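Local coordinates for sensor protein (Geobacter sulfurreducens PCA, PDB 2R78) that probably phosphorylates protein histidines with ATP as a two-component sensor kinase, of which this chain is a PAS sensory domain, at residues A15-A20 against Y33-P38. Numbering follows the deposited sequence.
Sequences ALFEHA and YLDVNP. With ACT (acetate ion), chain G.
Asn-37 lies with its CB on the Phe-17 ring and reaches Phe-17 O with its ND2. The CB rests over the middle of that ring, a CH-pi contact in which Asn-37 CB is 3.6 Å from the Phe-17 centroid and only 9° off the normal. From there Asn-37 CG takes the position between backbone N and carbonyl carbon (chi1 79°), which turns the amide back toward the helix. At the tip, Asn-37 ND2 donates to Phe-17 O at 3.1 Å, in the carbonyl plane and near the amide plane, with Ala-20 CB alongside; a second acceptor of ND2 is Asp-22 O. Asn-37 OD1 turns to the backbone N of Ile-24 and of Ile-40, the latter making Asn-37 the N-cap of helix 38-44. In this PAS fold one amide therefore ties the end of the N-terminal helix 6-19 to the edge strand 33-36, its neighbour 23-27 and the next helix. Phe-17 reaches across because its CG lies anti to the backbone N (chi1 -169°), bringing Phe-17 CZ to 3.4 Å from Val-36 C and to 3.6 Å from Asp-35 CG. With an alanine at Phe-17, the face under Asn-37 CB would be gone, and a gap would probably open beside Val-36 and Asp-35. Asp-35 OD1 accepts from Val-36 N at 2.8 Å and is salt-bridged to Arg-48. Next along the chain, Pro-38 lays its CG 3.7 Å from Glu-18 O.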
loop_
_atom_site.group_PDB
_atom_site.type_symbol
_atom_site.label_atom_id
_atom_site.label_comp_id
_atom_site.label_asym_id
_atom_site.label_seq_id
_atom_site.Cartn_x
_atom_site.Cartn_y
_atom_site.Cartn_z
ATOM N N ALA B 15 4.461 1.358 -8.684
ATOM C CA ALA B 15 3.371 2.331 -8.608
ATOM C C ALA B 15 2.835 2.490 -7.173
ATOM O O ALA B 15 2.666 3.616 -6.653
ATOM C CB ALA B 15 2.223 1.929 -9.572
ATOM N N LEU B 16 2.568 1.358 -6.537
ATOM C CA LEU B 16 1.990 1.376 -5.189
ATOM C C LEU B 16 2.990 1.997 -4.193
ATOM O O LEU B 16 2.610 2.783 -3.312
ATOM C CB LEU B 16 1.616 -0.054 -4.799
ATOM C CG LEU B 16 0.883 -0.279 -3.494
ATOM C CD1 LEU B 16 -0.353 0.647 -3.366
ATOM C CD2 LEU B 16 0.503 -1.768 -3.354
ATOM N N PHE B 17 4.260 1.636 -4.336
ATOM C CA PHE B 17 5.319 2.204 -3.486
ATOM C C PHE B 17 5.344 3.735 -3.625
ATOM O O PHE B 17 5.294 4.462 -2.629
ATOM C CB PHE B 17 6.652 1.589 -3.874
ATOM C CG PHE B 17 7.766 1.889 -2.926
ATOM C CD1 PHE B 17 7.925 1.104 -1.769
ATOM C CD2 PHE B 17 8.677 2.892 -3.186
ATOM C CE1 PHE B 17 8.959 1.338 -0.901
ATOM C CE2 PHE B 17 9.761 3.116 -2.284
ATOM C CZ PHE B 17 9.886 2.344 -1.175
ATOM N N GLU B 18 5.393 4.221 -4.867
ATOM C CA GLU B 18 5.365 5.663 -5.119
ATOM C C GLU B 18 4.100 6.346 -4.563
ATOM O O GLU B 18 4.193 7.418 -3.949
ATOM C CB GLU B 18 5.475 5.960 -6.625
ATOM C CG GLU B 18 5.343 7.428 -6.879
ATOM C CD GLU B 18 5.585 7.857 -8.304
ATOM O OE1 GLU B 18 5.806 6.980 -9.166
ATOM O OE2 GLU B 18 5.531 9.101 -8.544
ATOM N N HIS B 19 2.938 5.734 -4.801
ATOM C CA HIS B 19 1.657 6.451 -4.615
ATOM C C HIS B 19 0.912 6.159 -3.303
ATOM O O HIS B 19 -0.099 6.799 -2.995
ATOM C CB HIS B 19 0.758 6.199 -5.804
ATOM C CG HIS B 19 1.278 6.759 -7.089
ATOM N ND1 HIS B 19 1.501 8.108 -7.279
ATOM C CD2 HIS B 19 1.611 6.152 -8.254
ATOM C CE1 HIS B 19 1.961 8.302 -8.502
ATOM N NE2 HIS B 19 2.013 7.138 -9.123
ATOM N N ALA B 20 1.383 5.183 -2.537
ATOM C CA ALA B 20 0.690 4.780 -1.312
ATOM C C ALA B 20 0.613 6.001 -0.387
ATOM O O ALA B 20 1.530 6.793 -0.337
ATOM C CB ALA B 20 1.427 3.595 -0.644
ATOM N N TYR B 33 17.804 -0.175 6.850
ATOM C CA TYR B 33 16.810 0.326 5.900
ATOM C C TYR B 33 17.416 0.353 4.487
ATOM O O TYR B 33 18.512 0.874 4.287
ATOM C CB TYR B 33 16.264 1.680 6.319
ATOM C CG TYR B 33 15.255 1.626 7.459
ATOM C CD1 TYR B 33 13.942 1.242 7.240
ATOM C CD2 TYR B 33 15.595 1.987 8.743
ATOM C CE1 TYR B 33 13.002 1.238 8.278
ATOM C CE2 TYR B 33 14.647 1.952 9.803
ATOM C CZ TYR B 33 13.364 1.610 9.559
ATOM O OH TYR B 33 12.385 1.570 10.553
ATOM N N LEU B 34 16.683 -0.244 3.540
ATOM C CA LEU B 34 17.102 -0.393 2.121
ATOM C C LEU B 34 16.315 0.520 1.157
ATOM O O LEU B 34 16.863 1.009 0.130
ATOM C CB LEU B 34 16.919 -1.837 1.663
ATOM C CG LEU B 34 17.691 -2.983 2.347
ATOM C CD1 LEU B 34 17.390 -4.279 1.701
ATOM C CD2 LEU B 34 19.188 -2.729 2.321
ATOM N N ASP B 35 15.044 0.749 1.464
ATOM C CA ASP B 35 14.252 1.711 0.694
ATOM C C ASP B 35 13.113 2.234 1.550
ATOM O O ASP B 35 12.733 1.592 2.556
ATOM C CB ASP B 35 13.723 1.063 -0.590
ATOM C CG ASP B 35 13.469 2.053 -1.718
ATOM O OD1 ASP B 35 13.556 3.304 -1.498
ATOM O OD2 ASP B 35 13.159 1.557 -2.848
ATOM N N VAL B 36 12.603 3.404 1.171
ATOM C CA VAL B 36 11.520 4.097 1.879
ATOM C C VAL B 36 10.728 4.910 0.879
ATOM O O VAL B 36 11.296 5.518 -0.037
ATOM C CB VAL B 36 11.999 5.061 3.009
ATOM C CG1 VAL B 36 12.547 4.253 4.155
ATOM C CG2 VAL B 36 12.989 6.103 2.465
ATOM N N ASN B 37 9.415 4.907 1.039
ATOM C CA ASN B 37 8.591 5.547 0.027
ATOM C C ASN B 37 8.377 7.038 0.269
ATOM O O ASN B 37 8.707 7.569 1.344
ATOM C CB ASN B 37 7.287 4.787 -0.196
ATOM C CG ASN B 37 6.264 5.044 0.841
ATOM O OD1 ASN B 37 6.562 5.457 1.974
ATOM N ND2 ASN B 37 5.025 4.739 0.496
ATOM N N PRO B 38 7.840 7.740 -0.727
ATOM C CA PRO B 38 7.667 9.166 -0.488
ATOM C C PRO B 38 6.816 9.520 0.746
ATOM O O PRO B 38 7.100 10.529 1.420
ATOM C CB PRO B 38 6.991 9.649 -1.772
ATOM C CG PRO B 38 7.482 8.702 -2.812
ATOM C CD PRO B 38 7.514 7.362 -2.113
HETATM C C ACT G . 12.015 2.050 14.089
HETATM O O ACT G . 12.880 2.007 13.175
HETATM O OXT ACT G . 12.446 2.333 15.249
HETATM C CH3 ACT G . 10.549 1.763 13.802
#